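PDB 3BY9: sensor protein from Vibrio cholerae, which binds C4-dicarboxylates such as succinate as the sensor domain of the membrane histidine kinase DctB, which probably phosphorylates itself in two-component signalling. Local coordinates for residues 33-38 / 132-137; 58-63 / 84-89; 74-79 / 145-150. All coordinates share one frame; numbering follows the deposited sequence.

Contact 1: 33-38 / 132-137. With CA (calcium ion), chain C.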
loop_
_atom_site.group_PDB
_atom_site.type_symbol
_atom_site.label_atom_id
_atom_site.label_comp_id
_atom_site.label_asym_id
_atom_site.label_seq_id
_atom_site.Cartn_x
_atom_site.Cartn_y
_atom_site.Cartn_z
ATOM N N ILE A 33 3.117 11.241 10.220
ATOM C CA ILE A 33 3.290 10.758 11.597
ATOM C C ILE A 33 4.684 10.209 11.894
ATOM O O ILE A 33 5.222 10.455 12.979
ATOM C CB ILE A 33 2.186 9.718 11.985
ATOM C CG1 ILE A 33 0.769 10.344 11.811
ATOM C CG2 ILE A 33 2.405 9.239 13.432
ATOM C CD1 ILE A 33 0.529 11.619 12.703
ATOM N N PRO A 34 5.299 9.466 10.965
ATOM C CA PRO A 34 6.647 8.957 11.280
ATOM C C PRO A 34 7.597 10.124 11.582
ATOM O O PRO A 34 8.329 10.082 12.563
ATOM C CB PRO A 34 7.030 8.194 10.017
ATOM C CG PRO A 34 5.680 7.597 9.585
ATOM C CD PRO A 34 4.714 8.776 9.784
ATOM N N HIS A 35 7.559 11.190 10.776
ATOM C CA HIS A 35 8.479 12.315 11.048
ATOM C C HIS A 35 8.111 12.914 12.428
ATOM O O HIS A 35 8.987 13.167 13.251
ATOM C CB HIS A 35 8.351 13.380 9.953
ATOM C CG HIS A 35 9.286 14.558 10.131
ATOM N ND1 HIS A 35 9.060 15.776 9.540
ATOM C CD2 HIS A 35 10.463 14.672 10.803
ATOM C CE1 HIS A 35 10.066 16.596 9.831
ATOM N NE2 HIS A 35 10.928 15.951 10.595
ATOM N N LEU A 36 6.804 13.077 12.694
ATOM C CA LEU A 36 6.345 13.677 13.940
ATOM C C LEU A 36 6.928 13.023 15.180
ATOM O O LEU A 36 7.372 13.738 16.092
ATOM C CB LEU A 36 4.795 13.628 14.003
ATOM C CG LEU A 36 4.172 13.904 15.383
ATOM C CD1 LEU A 36 4.461 15.337 15.777
ATOM C CD2 LEU A 36 2.666 13.679 15.371
ATOM N N ILE A 37 6.962 11.691 15.203
ATOM C CA ILE A 37 7.440 11.022 16.401
ATOM C C ILE A 37 8.857 10.541 16.328
ATOM O O ILE A 37 9.413 10.099 17.346
ATOM C CB ILE A 37 6.550 9.790 16.805
ATOM C CG1 ILE A 37 6.553 8.704 15.701
ATOM C CG2 ILE A 37 5.069 10.247 16.995
ATOM C CD1 ILE A 37 5.844 7.392 16.123
ATOM N N SER A 38 9.466 10.670 15.158
ATOM C CA SER A 38 10.782 10.069 14.941
ATOM C C SER A 38 11.863 10.427 15.928
ATOM O O SER A 38 12.651 9.545 16.335
ATOM C CB SER A 38 11.274 10.370 13.514
ATOM O OG SER A 38 11.507 11.755 13.320
ATOM N N TYR A 132 4.385 4.100 5.793
ATOM C CA TYR A 132 5.190 5.334 5.736
ATOM C C TYR A 132 6.368 5.121 6.694
ATOM O O TYR A 132 6.175 4.672 7.834
ATOM C CB TYR A 132 4.386 6.534 6.231
ATOM C CG TYR A 132 3.392 7.018 5.188
ATOM C CD1 TYR A 132 3.835 7.736 4.081
ATOM C CD2 TYR A 132 2.049 6.753 5.336
ATOM C CE1 TYR A 132 2.925 8.204 3.120
ATOM C CE2 TYR A 132 1.121 7.212 4.397
ATOM C CZ TYR A 132 1.562 7.925 3.322
ATOM O OH TYR A 132 0.628 8.410 2.442
ATOM N N ALA A 133 7.580 5.471 6.264
ATOM C CA ALA A 133 8.746 5.255 7.125
ATOM C C ALA A 133 9.616 6.506 7.139
ATOM O O ALA A 133 9.572 7.340 6.200
ATOM C CB ALA A 133 9.555 4.045 6.590
ATOM N N TYR A 134 10.368 6.667 8.218
ATOM C CA TYR A 134 11.193 7.879 8.331
ATOM C C TYR A 134 12.398 7.532 9.192
ATOM O O TYR A 134 12.299 6.768 10.145
ATOM C CB TYR A 134 10.364 8.979 9.037
ATOM C CG TYR A 134 10.882 10.367 8.774
ATOM C CD1 TYR A 134 10.453 11.090 7.648
ATOM C CD2 TYR A 134 11.806 10.959 9.633
ATOM C CE1 TYR A 134 10.955 12.365 7.398
ATOM C CE2 TYR A 134 12.298 12.241 9.378
ATOM C CZ TYR A 134 11.869 12.932 8.255
ATOM O OH TYR A 134 12.396 14.214 7.973
ATOM N N PRO A 135 13.580 8.089 8.865
ATOM C CA PRO A 135 14.767 7.780 9.674
ATOM C C PRO A 135 14.723 8.437 11.076
ATOM O O PRO A 135 14.236 9.575 11.213
ATOM C CB PRO A 135 15.924 8.389 8.841
ATOM C CG PRO A 135 15.240 9.606 8.179
ATOM C CD PRO A 135 13.892 8.983 7.728
ATOM N N VAL A 136 15.224 7.720 12.095
ATOM C CA VAL A 136 15.335 8.322 13.429
ATOM C C VAL A 136 16.769 8.848 13.480
ATOM O O VAL A 136 17.710 8.072 13.353
ATOM C CB VAL A 136 15.139 7.302 14.533
ATOM C CG1 VAL A 136 15.374 7.990 15.931
ATOM C CG2 VAL A 136 13.679 6.750 14.467
ATOM N N ILE A 137 16.903 10.167 13.645
ATOM C CA ILE A 137 18.214 10.810 13.614
ATOM C C ILE A 137 18.510 11.513 14.955
ATOM O O ILE A 137 17.673 12.279 15.449
ATOM C CB ILE A 137 18.200 11.864 12.484
ATOM C CG1 ILE A 137 18.040 11.154 11.124
ATOM C CG2 ILE A 137 19.543 12.660 12.493
ATOM C CD1 ILE A 137 17.794 12.160 9.913
HETATM CA CA CA C . 8.919 14.751 17.583
HETATM O O HOH W 1 10.194 14.097 15.592
HETATM O O HOH W 2 14.346 11.914 12.616
HETATM O O HOH W 3 7.069 15.709 18.974
#

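Contact 2: 58-63 / 84-89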
loop_
_atom_site.group_PDB
_atom_site.type_symbol
_atom_site.label_atom_id
_atom_site.label_comp_id
_atom_site.label_asym_id
_atom_site.label_seq_id
_atom_site.Cartn_x
_atom_site.Cartn_y
_atom_site.Cartn_z
ATOM N N ILE A 58 8.660 0.990 28.098
ATOM C CA ILE A 58 8.183 2.370 27.958
ATOM C C ILE A 58 7.875 2.661 26.474
ATOM O O ILE A 58 6.810 3.237 26.131
ATOM C CB ILE A 58 9.254 3.373 28.439
ATOM C CG1 ILE A 58 9.245 3.414 29.974
ATOM C CG2 ILE A 58 8.976 4.782 27.864
ATOM C CD1 ILE A 58 10.522 4.004 30.557
ATOM N N THR A 59 8.809 2.300 25.608
ATOM C CA THR A 59 8.635 2.613 24.178
ATOM C C THR A 59 7.480 1.862 23.526
ATOM O O THR A 59 6.724 2.434 22.742
ATOM C CB THR A 59 9.953 2.431 23.450
ATOM O OG1 THR A 59 10.938 3.231 24.144
ATOM C CG2 THR A 59 9.829 2.935 21.991
ATOM N N ASN A 60 7.324 0.592 23.879
ATOM C CA ASN A 60 6.200 -0.187 23.358
ATOM C C ASN A 60 4.866 0.454 23.721
ATOM O O ASN A 60 3.965 0.563 22.887
ATOM C CB ASN A 60 6.171 -1.575 23.987
ATOM C CG ASN A 60 7.102 -2.567 23.319
ATOM O OD1 ASN A 60 7.515 -2.422 22.161
ATOM N ND2 ASN A 60 7.374 -3.648 24.048
ATOM N N ARG A 61 4.721 0.836 24.996
ATOM C CA ARG A 61 3.466 1.433 25.461
ATOM C C ARG A 61 3.218 2.774 24.809
ATOM O O ARG A 61 2.079 3.117 24.505
ATOM C CB ARG A 61 3.482 1.532 26.992
ATOM C CG ARG A 61 3.433 0.068 27.580
ATOM C CD ARG A 61 3.508 0.022 29.118
ATOM N NE ARG A 61 3.366 -1.351 29.623
ATOM C CZ ARG A 61 2.210 -1.997 29.762
ATOM N NH1 ARG A 61 1.054 -1.411 29.442
ATOM N NH2 ARG A 61 2.213 -3.245 30.224
ATOM N N TYR A 62 4.304 3.515 24.539
ATOM C CA TYR A 62 4.139 4.821 23.870
ATOM C C TYR A 62 3.679 4.603 22.431
ATOM O O TYR A 62 2.743 5.269 21.968
ATOM C CB TYR A 62 5.472 5.591 23.897
ATOM C CG TYR A 62 5.419 6.874 23.102
ATOM C CD1 TYR A 62 4.514 7.869 23.424
ATOM C CD2 TYR A 62 6.301 7.081 22.037
ATOM C CE1 TYR A 62 4.450 9.088 22.692
ATOM C CE2 TYR A 62 6.267 8.291 21.309
ATOM C CZ TYR A 62 5.342 9.278 21.630
ATOM O OH TYR A 62 5.226 10.411 20.839
ATOM N N LEU A 63 4.307 3.671 21.717
ATOM C CA LEU A 63 3.920 3.455 20.308
ATOM C C LEU A 63 2.472 2.925 20.260
ATOM O O LEU A 63 1.710 3.207 19.329
ATOM C CB LEU A 63 4.877 2.459 19.620
ATOM C CG LEU A 63 6.334 2.994 19.472
ATOM C CD1 LEU A 63 7.217 1.895 18.827
ATOM C CD2 LEU A 63 6.369 4.257 18.671
ATOM N N THR A 84 13.025 -5.264 14.433
ATOM C CA THR A 84 12.001 -4.500 15.117
ATOM C C THR A 84 12.280 -4.602 16.605
ATOM O O THR A 84 12.348 -5.714 17.144
ATOM C CB THR A 84 10.597 -5.061 14.805
ATOM O OG1 THR A 84 10.405 -4.958 13.406
ATOM C CG2 THR A 84 9.490 -4.161 15.507
ATOM N N ILE A 85 12.450 -3.461 17.273
ATOM C CA ILE A 85 12.758 -3.489 18.696
ATOM C C ILE A 85 11.607 -3.020 19.590
ATOM O O ILE A 85 11.624 -3.305 20.761
ATOM C CB ILE A 85 14.025 -2.679 19.061
ATOM C CG1 ILE A 85 13.813 -1.177 18.773
ATOM C CG2 ILE A 85 15.256 -3.184 18.287
ATOM C CD1 ILE A 85 14.975 -0.371 19.458
ATOM N N ALA A 86 10.642 -2.270 19.049
ATOM C CA ALA A 86 9.500 -1.855 19.888
ATOM C C ALA A 86 8.331 -1.701 18.923
ATOM O O ALA A 86 8.519 -1.391 17.756
ATOM C CB ALA A 86 9.800 -0.521 20.631
ATOM N N SER A 87 7.110 -1.906 19.409
ATOM C CA SER A 87 6.017 -1.867 18.461
ATOM C C SER A 87 4.666 -1.734 19.158
ATOM O O SER A 87 4.476 -2.236 20.256
ATOM C CB SER A 87 6.007 -3.201 17.690
ATOM O OG SER A 87 4.920 -3.240 16.748
ATOM N N SER A 88 3.723 -1.069 18.505
ATOM C CA SER A 88 2.384 -0.944 19.067
ATOM C C SER A 88 1.710 -2.299 19.220
ATOM O O SER A 88 0.767 -2.428 20.036
ATOM C CB SER A 88 1.536 -0.056 18.124
ATOM O OG SER A 88 1.435 -0.683 16.844
ATOM N N ASN A 89 2.151 -3.313 18.455
ATOM C CA ASN A 89 1.503 -4.639 18.539
ATOM C C ASN A 89 2.250 -5.651 19.401
ATOM O O ASN A 89 2.038 -6.865 19.295
ATOM C CB ASN A 89 1.276 -5.209 17.113
ATOM C CG ASN A 89 2.559 -5.258 16.266
ATOM O OD1 ASN A 89 3.622 -5.532 16.788
ATOM N ND2 ASN A 89 2.447 -4.982 14.970
#

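Contact 3: 74-79 / 145-150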
loop_
_atom_site.group_PDB
_atom_site.type_symbol
_atom_site.label_atom_id
_atom_site.label_comp_id
_atom_site.label_asym_id
_atom_site.label_seq_id
_atom_site.Cartn_x
_atom_site.Cartn_y
_atom_site.Cartn_z
ATOM N N ASP A 74 -0.491 -0.483 12.607
ATOM C CA ASP A 74 0.666 -0.765 13.451
ATOM C C ASP A 74 1.641 0.398 13.393
ATOM O O ASP A 74 1.729 1.052 12.361
ATOM C CB ASP A 74 1.423 -1.999 12.901
ATOM C CG ASP A 74 0.509 -3.206 12.720
ATOM O OD1 ASP A 74 0.253 -3.933 13.718
ATOM O OD2 ASP A 74 0.024 -3.402 11.589
ATOM N N THR A 75 2.389 0.608 14.476
ATOM C CA THR A 75 3.400 1.709 14.495
ATOM C C THR A 75 4.589 1.014 15.172
ATOM O O THR A 75 4.457 0.547 16.292
ATOM C CB THR A 75 2.926 2.909 15.323
ATOM O OG1 THR A 75 1.727 3.467 14.728
ATOM C CG2 THR A 75 4.022 3.996 15.346
ATOM N N TYR A 76 5.752 0.989 14.491
ATOM C CA TYR A 76 6.824 0.171 15.047
ATOM C C TYR A 76 8.196 0.742 14.718
ATOM O O TYR A 76 8.389 1.370 13.681
ATOM C CB TYR A 76 6.718 -1.292 14.550
ATOM C CG TYR A 76 6.577 -1.490 13.055
ATOM C CD1 TYR A 76 7.622 -2.055 12.316
ATOM C CD2 TYR A 76 5.363 -1.179 12.382
ATOM C CE1 TYR A 76 7.457 -2.329 10.924
ATOM C CE2 TYR A 76 5.218 -1.444 11.025
ATOM C CZ TYR A 76 6.232 -2.007 10.317
ATOM O OH TYR A 76 6.012 -2.295 8.988
ATOM N N LEU A 77 9.121 0.463 15.627
ATOM C CA LEU A 77 10.488 1.010 15.583
ATOM C C LEU A 77 11.502 -0.050 15.238
ATOM O O LEU A 77 11.537 -1.087 15.870
ATOM C CB LEU A 77 10.789 1.597 16.988
ATOM C CG LEU A 77 12.164 2.229 17.175
ATOM C CD1 LEU A 77 12.226 3.556 16.381
ATOM C CD2 LEU A 77 12.324 2.591 18.648
ATOM N N ILE A 78 12.355 0.246 14.245
ATOM C CA ILE A 78 13.323 -0.737 13.762
ATOM C C ILE A 78 14.747 -0.223 13.978
ATOM O O ILE A 78 15.011 0.955 13.736
ATOM C CB ILE A 78 13.065 -0.941 12.265
ATOM C CG1 ILE A 78 11.550 -1.258 12.033
ATOM C CG2 ILE A 78 13.832 -2.141 11.777
ATOM C CD1 ILE A 78 11.233 -1.465 10.540
ATOM N N ASP A 79 15.664 -1.100 14.428
ATOM C CA ASP A 79 17.033 -0.664 14.615
ATOM C C ASP A 79 17.772 -0.526 13.284
ATOM O O ASP A 79 17.215 -0.730 12.228
ATOM C CB ASP A 79 17.764 -1.580 15.640
ATOM C CG ASP A 79 18.097 -2.973 15.104
ATOM O OD1 ASP A 79 17.991 -3.216 13.901
ATOM O OD2 ASP A 79 18.496 -3.843 15.927
ATOM N N VAL A 145 14.687 3.329 12.104
ATOM C CA VAL A 145 13.592 3.779 11.245
ATOM C C VAL A 145 12.287 3.578 12.005
ATOM O O VAL A 145 12.111 2.543 12.662
ATOM C CB VAL A 145 13.508 2.879 9.962
ATOM C CG1 VAL A 145 12.203 3.165 9.146
ATOM C CG2 VAL A 145 14.711 3.171 9.035
ATOM N N ILE A 146 11.401 4.572 11.914
ATOM C CA ILE A 146 10.058 4.436 12.530
ATOM C C ILE A 146 9.066 4.282 11.354
ATOM O O ILE A 146 9.192 4.952 10.310
ATOM C CB ILE A 146 9.768 5.681 13.421
ATOM C CG1 ILE A 146 8.329 5.606 13.974
ATOM C CG2 ILE A 146 9.850 6.973 12.631
ATOM C CD1 ILE A 146 8.081 4.445 14.932
ATOM N N VAL A 147 8.101 3.363 11.527
ATOM C CA VAL A 147 7.148 3.018 10.460
ATOM C C VAL A 147 5.727 3.076 10.967
ATOM O O VAL A 147 5.447 2.674 12.099
ATOM C CB VAL A 147 7.372 1.556 10.000
ATOM C CG1 VAL A 147 6.462 1.254 8.783
ATOM C CG2 VAL A 147 8.871 1.331 9.595
ATOM N N VAL A 148 4.844 3.615 10.144
ATOM C CA VAL A 148 3.411 3.574 10.481
ATOM C C VAL A 148 2.770 2.784 9.311
ATOM O O VAL A 148 3.014 3.111 8.157
ATOM C CB VAL A 148 2.840 5.000 10.488
ATOM C CG1 VAL A 148 1.277 4.965 10.493
ATOM C CG2 VAL A 148 3.268 5.702 11.798
ATOM N N LYS A 149 1.957 1.774 9.627
ATOM C CA LYS A 149 1.250 0.989 8.609
ATOM C C LYS A 149 -0.232 1.287 8.755
ATOM O O LYS A 149 -0.787 1.172 9.840
ATOM C CB LYS A 149 1.497 -0.503 8.831
ATOM C CG LYS A 149 0.727 -1.396 7.863
ATOM C CD LYS A 149 0.890 -2.879 8.285
ATOM C CE LYS A 149 0.109 -3.790 7.282
ATOM N NZ LYS A 149 0.224 -5.224 7.768
HETATM N N MSE A 150 -0.832 1.656 7.627
HETATM C CA MSE A 150 -2.258 2.021 7.561
HETATM C C MSE A 150 -3.035 0.912 6.878
HETATM O O MSE A 150 -2.619 0.416 5.835
HETATM C CB MSE A 150 -2.440 3.339 6.734
HETATM C CG MSE A 150 -3.859 3.865 6.812
HETATM SE SE MSE A 150 -4.114 5.146 5.310
HETATM C CE MSE A 150 -4.192 3.818 3.863
HETATM O O HOH W 4 -1.143 -5.336 10.266
#

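Contact 1: 33-38 / 132-137
His35 lays its imidazole against the phenol ring of Tyr134 in an offset stack, ring centroids 4.4 Å apart and planes at 23°. The two side chains run alongside each other and point the same way. With His35 CG anti to the backbone N (chi1 -178°), His35 CB comes over the middle of the tyrosine ring as a CH-pi contact, 3.8 Å from the Tyr134 centroid. The imidazole itself lies farther out, toward the hydroxyl end, where His35 CD2 lies 3.4 Å from Tyr134 CZ. Pro135 CD leans on the opposite face of the phenol ring, near its rim. Pro34, just before His35, and Ser38, about a turn after it, flank this stack. Pro34 CB meets Tyr134 CB at 3.6 Å, while its CG rests on Tyr132 CB, whose ring leads off elsewhere. Ser38 OG donates to His35 O (2.9 Å) within the helix and accepts from a water that also donates to Pro135 O, bridging helix and strand at the edge of the Tyr134 ring. Ser38 O is buried against Val136, 3.2 Å from CG1, and has no polar partner in the model. On the helix side turned from the strand, Leu36 O binds calcium at 2.4 Å together with Asp40 and waters, one of which donates to His35 O. The axis of helix 33-38 makes 25° with that of segment 132-137 of strand 128-138, and the helix reaches on to strand 141-150, with Pro34 on Val148 and Ser38 on Ile146; Ile37 packs against helix 53-70, and beyond the sheet Ala133 meets Tyr106 and Ser110 of helix 105-110.

Contact 2: 58-63 / 84-89
Asn60 and Leu63 come nearest to segment 84-89, with Asn60 CA 5.1 Å from Ala86 CA and Leu63 CA 4.8 Å from Ser88 CA. The local axes of helix 58-63 and strand 84-87 lie at 54° to each other, and the contact spans about one helical turn. Asn60 CG is anti to its carbonyl carbon, which swings the amide toward the strand. There its OD1 accepts Ser87 N at 2.8 Å, with 154° at the hydrogen, and brushes Ala86 CA alongside. Strand 84-87 is an outermost strand of the five-stranded antiparallel sheet of this PAS-like sensor module, and the asparagine side chain takes up a backbone N-H there. Just before this point the strand carries a classic beta bulge: Ile85 and Ala86 both face Leu77 of the adjacent strand. The Ala86 methyl is aimed at the helix, where Thr59 CG2 meets Ala86 CB at 3.7 Å and Leu63 CD1 approaches the same methyl at 4.0 Å. Thr59 turns its hydroxyl elsewhere, to Glu42 O. Farther along, Ser88 CB rests on Leu63 O (3.5 Å), while Ser88 OG bonds to Thr75 N. Ser87 points away from the helix, and its OG donates to Asn89 OD1 at 2.6 Å from well above the amide plane, 67° out of it.

Contact 3: 74-79 / 145-150
Asp74 and Lys149 exchange both backbone hydrogen bonds as a hydrogen-bonded antiparallel pair. The return bond, Lys149 N to Asp74 O, is 2.8 Å long and almost straight, 175° at the hydrogen. Tyr76 with Val147 and Ile78 with Val145 repeat the exchange, giving six backbone bonds in all. The side chains of Asp74 and Lys149 run side by side, but Asp74 OD2 and Lys149 NZ stay 4.2 Å apart, beyond a salt bridge. A water joins them instead, giving to Asp74 OD2 at 2.6 Å and accepting from Lys149 NZ at 2.8 Å. The fully extended lysine lays its CD 3.5 Å from Asp74 OD2. NZ also hydrogen-bonds Gln127 O and a succinate molecule, and Asp74 OD1 is held by Arg94 and Asn89, so each charge has further partners, and the carboxylate would be expected to steady the ammonium. On the same face of the sheet, Tyr76 CG sits between its backbone N and carbonyl carbon (chi1 51°), bringing the ring over Val147 of strand 141-150. Val147 CB then lies over one ring face, 3.8 Å from the Tyr76 centroid, while Lys149 CB stands at the ring edge. Tyr76 OH bonds to the hydroxyl of Tyr106. Val147 CG2 turns to Ile78 CD1, 3.8 Å away, extending this layer. The opposite face carries Thr75, Leu77, Ile146 and Val148; there Ile146 CD1 reaches back to Tyr76 O at 3.3 Å, and Thr75 OG1 is engaged by Asn67. Strand 141-150 is the middle strand of the five-stranded antiparallel sheet and 74-79 lies next to it, in the 2-1-5-4-3 order of PAS-like periplasmic sensor domains, with Lys149 part of the succinate-binding site.

How the contacts relate
All three contacts belong to one five-stranded sheet. Contact 3 is an inner strand pairing of it, wholly buried and bonded backbone to backbone. Contacts 1 and 2 each set a helix against a strand flanking that pair: 128-138 joins 141-150 through Tyr132 and Tyr134, and 84-87 joins 74-79 through Ser88 and Thr75. Contact 1, exposed at His35, relies on ring stacking and one water bridge next to a calcium ion; contact 2, buried, rests on one amide-to-backbone bond and small apolar groups. Their helices meet where Ile37 touches Tyr62 and Leu63. The face of contact 3 bearing Tyr76 and Lys149 turns instead toward the succinate site.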